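Local structure of acetyl-CoA hydrolase/transferase family protein (Porphyromonas gingivalis, 2NVV) at residues A72-Q84 against L89-L103. The protein probably hydrolyses acetyl-CoA or transfers its CoA to another carboxylate, and binds zinc. Sequence-based numbering, arbitrary orientation.
Sequences AQADAVKFRTPYQ and LRNLINNGSTSYFDL
A beta-alpha-beta unit, strand 77-81, helix 87-94 and strand 99-100, forms one margin of the parallel sheet in the N-terminal domain, and R80 and Y100 fix its parallel register. R80 N donates to S99 O (2.8 Å), and F101 N to R80 O (3.3 Å). Further toward the N-terminal ends of the two strands, T98 OG1 donates to V77 O at 2.6 Å, from 51° out of the carbonyl plane; its chi1 of -174°, opposite the backbone N, brings the hydroxyl there.

On the helix side, A72 CB packs on L89 CB (3.9 Å) and V77 CG2 meets L92 CD2 (4.2 Å), while L89 CD2 also meets Q84 CB at 3.6 Å. The side chains of R80 and Y100 run alongside each other, guanidinium and ring planes 81° apart, with R80 CB at the ring edge. I93 CD1 lies over one Y100 face and D102 N over the other. R80 NE forms a salt bridge with D68, and S99 OG bonds E438 of the second subunit, which brings this edge strand to the dimer interface. Across from F101, T81 CB sits 4.3 Å from the ring centroid, a CH-pi contact over the face.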
ATOM      1  N   ALA A  72      -0.986  30.673   5.559  1.00  7.35           N
ATOM      2  CA  ALA A  72      -1.243  30.691   4.127  1.00  7.27           C
ATOM      3  C   ALA A  72      -1.633  32.096   3.674  1.00  8.79           C
ATOM      4  O   ALA A  72      -1.191  32.548   2.630  1.00  8.88           O
ATOM      5  CB  ALA A  72      -2.357  29.701   3.785  1.00  6.39           C
ATOM      6  N   GLN A  73      -2.473  32.778   4.454  1.00  9.76           N
ATOM      7  CA  GLN A  73      -2.899  34.132   4.117  1.00 10.61           C
ATOM      8  C   GLN A  73      -1.676  35.040   4.140  1.00 10.59           C
ATOM      9  O   GLN A  73      -1.621  36.045   3.438  1.00 11.63           O
ATOM     10  CB  GLN A  73      -3.932  34.649   5.123  1.00 12.38           C
ATOM     11  CG  GLN A  73      -5.210  33.846   5.200  1.00 16.17           C
ATOM     12  CD  GLN A  73      -6.234  34.457   6.158  1.00 17.29           C
ATOM     13  OE1 GLN A  73      -5.912  34.835   7.295  1.00 17.41           O
ATOM     14  NE2 GLN A  73      -7.482  34.542   5.703  1.00 17.91           N
ATOM     15  N   ALA A  74      -0.701  34.678   4.968  1.00 10.70           N
ATOM     16  CA  ALA A  74       0.547  35.431   5.096  1.00  9.74           C
ATOM     17  C   ALA A  74       1.511  35.086   3.964  1.00  9.56           C
ATOM     18  O   ALA A  74       2.556  35.721   3.814  1.00 10.17           O
ATOM     19  CB  ALA A  74       1.204  35.130   6.436  1.00  7.67           C
ATOM     20  N   ASP A  75       1.158  34.082   3.169  1.00 10.34           N
ATOM     21  CA  ASP A  75       2.000  33.648   2.060  1.00 10.63           C
ATOM     22  C   ASP A  75       3.411  33.355   2.585  1.00  9.16           C
ATOM     23  O   ASP A  75       4.401  33.816   2.041  1.00  9.18           O
ATOM     24  CB  ASP A  75       2.032  34.733   0.972  1.00 12.07           C
ATOM     25  CG  ASP A  75       2.731  34.268  -0.311  1.00 14.87           C
ATOM     26  OD1 ASP A  75       2.764  33.045  -0.574  1.00 16.42           O
ATOM     27  OD2 ASP A  75       3.240  35.129  -1.061  1.00 14.54           O
ATOM     28  N   ALA A  76       3.481  32.568   3.653  1.00  8.50           N
ATOM     29  CA  ALA A  76       4.757  32.232   4.276  1.00  7.46           C
ATOM     30  C   ALA A  76       4.981  30.738   4.312  1.00  7.28           C
ATOM     31  O   ALA A  76       5.682  30.237   5.184  1.00  7.82           O
ATOM     32  CB  ALA A  76       4.808  32.804   5.707  1.00  7.18           C
ATOM     33  N   VAL A  77       4.393  30.026   3.364  1.00  7.69           N
ATOM     34  CA  VAL A  77       4.535  28.577   3.317  1.00  7.66           C
ATOM     35  C   VAL A  77       5.490  28.174   2.204  1.00  7.95           C
ATOM     36  O   VAL A  77       5.105  28.210   1.036  1.00  7.92           O
ATOM     37  CB  VAL A  77       3.170  27.892   3.035  1.00  6.43           C
ATOM     38  CG1 VAL A  77       3.323  26.391   3.082  1.00  6.39           C
ATOM     39  CG2 VAL A  77       2.126  28.367   4.021  1.00  7.05           C
ATOM     40  N   LYS A  78       6.718  27.782   2.538  1.00  7.64           N
ATOM     41  CA  LYS A  78       7.648  27.377   1.484  1.00  7.16           C
ATOM     42  C   LYS A  78       7.293  25.963   1.028  1.00  6.39           C
ATOM     43  O   LYS A  78       7.362  25.646  -0.160  1.00  6.39           O
ATOM     44  CB  LYS A  78       9.112  27.458   1.952  1.00  8.13           C
ATOM     45  CG  LYS A  78       9.617  26.294   2.777  1.00 10.71           C
ATOM     46  CD  LYS A  78      11.151  26.358   2.941  1.00 11.36           C
ATOM     47  CE  LYS A  78      11.847  26.401   1.584  1.00 12.61           C
ATOM     48  NZ  LYS A  78      13.342  26.310   1.687  1.00 13.10           N
ATOM     49  N   PHE A  79       6.915  25.112   1.974  1.00  6.39           N
ATOM     50  CA  PHE A  79       6.492  23.757   1.647  1.00  6.39           C
ATOM     51  C   PHE A  79       5.674  23.213   2.807  1.00  6.62           C
ATOM     52  O   PHE A  79       5.882  23.600   3.956  1.00  6.39           O
ATOM     53  CB  PHE A  79       7.691  22.850   1.306  1.00  6.39           C
ATOM     54  CG  PHE A  79       8.437  22.313   2.503  1.00  6.39           C
ATOM     55  CD1 PHE A  79       7.852  21.361   3.338  1.00  6.73           C
ATOM     56  CD2 PHE A  79       9.743  22.736   2.771  1.00  6.39           C
ATOM     57  CE1 PHE A  79       8.545  20.828   4.424  1.00  6.81           C
ATOM     58  CE2 PHE A  79      10.454  22.215   3.855  1.00  6.39           C
ATOM     59  CZ  PHE A  79       9.846  21.251   4.688  1.00  6.53           C
ATOM     60  N   ARG A  80       4.743  22.314   2.493  1.00  7.60           N
ATOM     61  CA  ARG A  80       3.844  21.741   3.491  1.00  6.39           C
ATOM     62  C   ARG A  80       3.647  20.223   3.375  1.00  6.39           C
ATOM     63  O   ARG A  80       3.541  19.678   2.272  1.00  6.39           O
ATOM     64  CB  ARG A  80       2.484  22.438   3.373  1.00  6.39           C
ATOM     65  CG  ARG A  80       1.417  21.940   4.319  1.00  6.39           C
ATOM     66  CD  ARG A  80       1.594  22.521   5.705  1.00  6.39           C
ATOM     67  NE  ARG A  80       0.450  22.191   6.550  1.00  6.39           N
ATOM     68  CZ  ARG A  80       0.154  20.967   6.968  1.00  6.39           C
ATOM     69  NH1 ARG A  80      -0.920  20.760   7.723  1.00  6.39           N
ATOM     70  NH2 ARG A  80       0.939  19.956   6.644  1.00  6.39           N
ATOM     71  N   THR A  81       3.590  19.559   4.530  1.00  6.39           N
ATOM     72  CA  THR A  81       3.381  18.111   4.622  1.00  6.39           C
ATOM     73  C   THR A  81       2.815  17.789   6.002  1.00  6.93           C
ATOM     74  O   THR A  81       3.076  18.502   6.970  1.00  6.39           O
ATOM     75  CB  THR A  81       4.682  17.303   4.492  1.00  6.65           C
ATOM     76  OG1 THR A  81       5.737  18.149   4.031  1.00 10.06           O
ATOM     77  CG2 THR A  81       4.497  16.163   3.519  1.00  6.39           C
ATOM     78  N   PRO A  82       2.082  16.674   6.126  1.00  6.91           N
ATOM     79  CA  PRO A  82       1.770  15.724   5.064  1.00  6.39           C
ATOM     80  C   PRO A  82       0.291  15.736   4.660  1.00  6.39           C
ATOM     81  O   PRO A  82      -0.091  15.145   3.644  1.00  6.39           O
ATOM     82  CB  PRO A  82       2.186  14.408   5.692  1.00  6.39           C
ATOM     83  CG  PRO A  82       1.667  14.572   7.100  1.00  6.39           C
ATOM     84  CD  PRO A  82       1.922  16.038   7.448  1.00  6.39           C
ATOM     85  N   TYR A  83      -0.528  16.423   5.453  1.00  6.39           N
ATOM     86  CA  TYR A  83      -1.960  16.511   5.216  1.00  6.39           C
ATOM     87  C   TYR A  83      -2.442  17.885   5.664  1.00  6.39           C
ATOM     88  O   TYR A  83      -1.968  18.413   6.674  1.00  6.59           O
ATOM     89  CB  TYR A  83      -2.678  15.433   6.036  1.00  6.39           C
ATOM     90  CG  TYR A  83      -4.181  15.355   5.860  1.00  6.39           C
ATOM     91  CD1 TYR A  83      -4.755  14.463   4.952  1.00  6.61           C
ATOM     92  CD2 TYR A  83      -5.036  16.149   6.622  1.00  6.39           C
ATOM     93  CE1 TYR A  83      -6.143  14.360   4.814  1.00  6.39           C
ATOM     94  CE2 TYR A  83      -6.414  16.060   6.488  1.00  6.39           C
ATOM     95  CZ  TYR A  83      -6.964  15.165   5.590  1.00  6.39           C
ATOM     96  OH  TYR A  83      -8.336  15.057   5.472  1.00  6.39           O
ATOM     97  N   GLN A  84      -3.369  18.474   4.908  1.00  6.39           N
ATOM     98  CA  GLN A  84      -3.934  19.765   5.275  1.00  6.39           C
ATOM     99  C   GLN A  84      -5.430  19.739   5.027  1.00  7.07           C
ATOM    100  O   GLN A  84      -5.947  18.850   4.349  1.00  6.39           O
ATOM    101  CB  GLN A  84      -3.283  20.929   4.500  1.00  6.39           C
ATOM    102  CG  GLN A  84      -3.414  20.914   2.977  1.00  6.39           C
ATOM    103  CD  GLN A  84      -4.816  21.229   2.487  1.00  6.79           C
ATOM    104  OE1 GLN A  84      -5.467  22.175   2.968  1.00  6.39           O
ATOM    105  NE2 GLN A  84      -5.287  20.449   1.510  1.00  6.40           N
ATOM    106  N   LEU A  89      -5.052  27.626   2.658  1.00  7.42           N
ATOM    107  CA  LEU A  89      -3.886  26.857   2.253  1.00  6.39           C
ATOM    108  C   LEU A  89      -4.208  26.043   1.002  1.00  6.39           C
ATOM    109  O   LEU A  89      -3.396  25.958   0.093  1.00  6.39           O
ATOM    110  CB  LEU A  89      -3.434  25.926   3.380  1.00  6.60           C
ATOM    111  CG  LEU A  89      -2.252  25.005   3.054  1.00  6.39           C
ATOM    112  CD1 LEU A  89      -1.080  25.822   2.510  1.00  6.39           C
ATOM    113  CD2 LEU A  89      -1.845  24.237   4.310  1.00  6.39           C
ATOM    114  N   ARG A  90      -5.404  25.460   0.959  1.00  7.42           N
ATOM    115  CA  ARG A  90      -5.839  24.660  -0.180  1.00  6.39           C
ATOM    116  C   ARG A  90      -5.834  25.451  -1.476  1.00  6.39           C
ATOM    117  O   ARG A  90      -5.425  24.936  -2.515  1.00  6.39           O
ATOM    118  CB  ARG A  90      -7.232  24.107   0.072  1.00  6.39           C
ATOM    119  CG  ARG A  90      -7.803  23.242  -1.062  1.00  6.96           C
ATOM    120  CD  ARG A  90      -8.896  22.336  -0.510  1.00  7.41           C
ATOM    121  NE  ARG A  90      -9.768  23.089   0.382  1.00  7.59           N
ATOM    122  CZ  ARG A  90     -10.207  22.659   1.559  1.00  7.45           C
ATOM    123  NH1 ARG A  90     -10.996  23.435   2.285  1.00  9.39           N
ATOM    124  NH2 ARG A  90      -9.864  21.467   2.019  1.00  6.54           N
ATOM    125  N   ASN A  91      -6.287  26.700  -1.422  1.00  7.23           N
ATOM    126  CA  ASN A  91      -6.303  27.548  -2.614  1.00  8.39           C
ATOM    127  C   ASN A  91      -4.875  27.921  -2.984  1.00  8.65           C
ATOM    128  O   ASN A  91      -4.499  27.891  -4.155  1.00  7.65           O
ATOM    129  CB  ASN A  91      -7.111  28.819  -2.355  1.00  8.08           C
ATOM    130  CG  ASN A  91      -8.588  28.545  -2.210  1.00  7.69           C
ATOM    131  OD1 ASN A  91      -9.344  29.400  -1.737  1.00  9.95           O
ATOM    132  ND2 ASN A  91      -9.015  27.352  -2.618  1.00  6.44           N
ATOM    133  N   LEU A  92      -4.086  28.281  -1.974  1.00  8.25           N
ATOM    134  CA  LEU A  92      -2.690  28.646  -2.184  1.00  8.47           C
ATOM    135  C   LEU A  92      -2.003  27.515  -2.951  1.00  8.51           C
ATOM    136  O   LEU A  92      -1.219  27.753  -3.865  1.00  7.21           O
ATOM    137  CB  LEU A  92      -2.003  28.849  -0.836  1.00  7.88           C
ATOM    138  CG  LEU A  92      -0.559  29.343  -0.827  1.00  8.88           C
ATOM    139  CD1 LEU A  92      -0.514  30.741  -1.406  1.00 10.63           C
ATOM    140  CD2 LEU A  92      -0.007  29.342   0.593  1.00  8.81           C
ATOM    141  N   ILE A  93      -2.321  26.283  -2.564  1.00  8.28           N
ATOM    142  CA  ILE A  93      -1.769  25.092  -3.187  1.00  7.73           C
ATOM    143  C   ILE A  93      -2.250  24.935  -4.621  1.00  7.78           C
ATOM    144  O   ILE A  93      -1.439  24.855  -5.545  1.00  8.06           O
ATOM    145  CB  ILE A  93      -2.176  23.818  -2.423  1.00  7.28           C
ATOM    146  CG1 ILE A  93      -1.585  23.838  -1.010  1.00  6.41           C
ATOM    147  CG2 ILE A  93      -1.712  22.590  -3.187  1.00  6.39           C
ATOM    148  CD1 ILE A  93      -2.154  22.768  -0.079  1.00  6.39           C
ATOM    149  N   ASN A  94      -3.570  24.885  -4.799  1.00  7.97           N
ATOM    150  CA  ASN A  94      -4.178  24.710  -6.128  1.00  7.92           C
ATOM    151  C   ASN A  94      -3.865  25.841  -7.100  1.00  7.51           C
ATOM    152  O   ASN A  94      -4.046  25.699  -8.300  1.00  7.67           O
ATOM    153  CB  ASN A  94      -5.696  24.521  -5.995  1.00  6.65           C
ATOM    154  CG  ASN A  94      -6.071  23.138  -5.471  1.00  6.39           C
ATOM    155  OD1 ASN A  94      -6.961  22.997  -4.625  1.00  6.39           O
ATOM    156  ND2 ASN A  94      -5.402  22.110  -5.980  1.00  6.39           N
ATOM    157  N   ASN A  95      -3.403  26.970  -6.579  1.00  8.91           N
ATOM    158  CA  ASN A  95      -3.013  28.095  -7.428  1.00  9.99           C
ATOM    159  C   ASN A  95      -1.509  27.995  -7.702  1.00  9.79           C
ATOM    160  O   ASN A  95      -0.914  28.898  -8.282  1.00 10.72           O
ATOM    161  CB  ASN A  95      -3.334  29.430  -6.750  1.00 10.49           C
ATOM    162  CG  ASN A  95      -4.810  29.753  -6.782  1.00 12.26           C
ATOM    163  OD1 ASN A  95      -5.325  30.455  -5.907  1.00 15.01           O
ATOM    164  ND2 ASN A  95      -5.502  29.250  -7.796  1.00 10.66           N
ATOM    165  N   GLY A  96      -0.913  26.884  -7.276  1.00  9.08           N
ATOM    166  CA  GLY A  96       0.506  26.659  -7.481  1.00  8.62           C
ATOM    167  C   GLY A  96       1.396  27.688  -6.827  1.00  8.03           C
ATOM    168  O   GLY A  96       2.484  27.952  -7.315  1.00  7.69           O
ATOM    169  N   SER A  97       0.946  28.251  -5.714  1.00  8.70           N
ATOM    170  CA  SER A  97       1.703  29.286  -4.997  1.00  8.15           C
ATOM    171  C   SER A  97       2.627  28.730  -3.910  1.00  7.21           C
ATOM    172  O   SER A  97       3.361  29.483  -3.269  1.00  7.14           O
ATOM    173  CB  SER A  97       0.739  30.309  -4.373  1.00  9.07           C
ATOM    174  OG  SER A  97      -0.294  30.660  -5.293  1.00  9.94           O
ATOM    175  N   THR A  98       2.574  27.419  -3.696  1.00  6.84           N
ATOM    176  CA  THR A  98       3.428  26.766  -2.701  1.00  7.46           C
ATOM    177  C   THR A  98       3.561  25.284  -3.006  1.00  7.06           C
ATOM    178  O   THR A  98       2.792  24.737  -3.808  1.00  9.47           O
ATOM    179  CB  THR A  98       2.876  26.910  -1.269  1.00  6.94           C
ATOM    180  OG1 THR A  98       3.825  26.376  -0.341  1.00  6.39           O
ATOM    181  CG2 THR A  98       1.575  26.146  -1.111  1.00  7.36           C
ATOM    182  N   SER A  99       4.541  24.639  -2.375  1.00  7.15           N
ATOM    183  CA  SER A  99       4.777  23.208  -2.569  1.00  6.80           C
ATOM    184  C   SER A  99       4.130  22.365  -1.486  1.00  6.61           C
ATOM    185  O   SER A  99       4.424  22.517  -0.297  1.00  6.39           O
ATOM    186  CB  SER A  99       6.270  22.887  -2.589  1.00  7.59           C
ATOM    187  OG  SER A  99       6.910  23.500  -3.694  1.00 13.12           O
ATOM    188  N   TYR A 100       3.264  21.458  -1.916  1.00  7.68           N
ATOM    189  CA  TYR A 100       2.575  20.564  -1.008  1.00  6.70           C
ATOM    190  C   TYR A 100       2.692  19.123  -1.499  1.00  6.39           C
ATOM    191  O   TYR A 100       2.550  18.836  -2.688  1.00  6.39           O
ATOM    192  CB  TYR A 100       1.092  20.946  -0.927  1.00  6.39           C
ATOM    193  CG  TYR A 100       0.231  19.971  -0.153  1.00  6.39           C
ATOM    194  CD1 TYR A 100       0.359  19.843   1.235  1.00  6.39           C
ATOM    195  CD2 TYR A 100      -0.719  19.182  -0.804  1.00  6.39           C
ATOM    196  CE1 TYR A 100      -0.441  18.957   1.953  1.00  6.39           C
ATOM    197  CE2 TYR A 100      -1.524  18.291  -0.093  1.00  6.39           C
ATOM    198  CZ  TYR A 100      -1.380  18.187   1.285  1.00  6.62           C
ATOM    199  OH  TYR A 100      -2.196  17.341   1.999  1.00  6.57           O
ATOM    200  N   PHE A 101       2.964  18.213  -0.578  1.00  6.39           N
ATOM    201  CA  PHE A 101       3.017  16.812  -0.940  1.00  6.39           C
ATOM    202  C   PHE A 101       2.409  15.998   0.194  1.00  6.82           C
ATOM    203  O   PHE A 101       2.914  16.002   1.300  1.00  6.39           O
ATOM    204  CB  PHE A 101       4.455  16.367  -1.271  1.00  7.46           C
ATOM    205  CG  PHE A 101       5.509  16.846  -0.297  1.00  6.94           C
ATOM    206  CD1 PHE A 101       5.917  18.177  -0.289  1.00  6.39           C
ATOM    207  CD2 PHE A 101       6.088  15.964   0.611  1.00  6.39           C
ATOM    208  CE1 PHE A 101       6.882  18.622   0.606  1.00  6.39           C
ATOM    209  CE2 PHE A 101       7.055  16.400   1.512  1.00  6.39           C
ATOM    210  CZ  PHE A 101       7.453  17.736   1.510  1.00  6.39           C
ATOM    211  N   ASP A 102       1.282  15.344  -0.084  1.00  6.76           N
ATOM    212  CA  ASP A 102       0.608  14.530   0.918  1.00  6.39           C
ATOM    213  C   ASP A 102       1.235  13.141   0.987  1.00  6.39           C
ATOM    214  O   ASP A 102       1.510  12.502  -0.041  1.00  6.39           O
ATOM    215  CB  ASP A 102      -0.904  14.431   0.632  1.00  7.01           C
ATOM    216  CG  ASP A 102      -1.223  14.067  -0.825  1.00  6.80           C
ATOM    217  OD1 ASP A 102      -2.302  13.465  -1.068  1.00  6.41           O
ATOM    218  OD2 ASP A 102      -0.416  14.388  -1.725  1.00  6.81           O
ATOM    219  N   LEU A 103       1.454  12.672   2.215  1.00  6.40           N
ATOM    220  CA  LEU A 103       2.093  11.380   2.436  1.00  6.39           C
ATOM    221  C   LEU A 103       1.222  10.461   3.254  1.00  6.39           C
ATOM    222  O   LEU A 103       0.235  10.892   3.829  1.00  6.48           O
ATOM    223  CB  LEU A 103       3.410  11.590   3.187  1.00  6.68           C
ATOM    224  CG  LEU A 103       4.392  12.625   2.653  1.00  6.39           C
ATOM    225  CD1 LEU A 103       5.416  12.943   3.726  1.00  6.39           C
ATOM    226  CD2 LEU A 103       5.048  12.102   1.390  1.00  6.39           C
TER
HETATM  227  O   HOH W   1      -1.653  12.716   3.846  1.00 16.99           O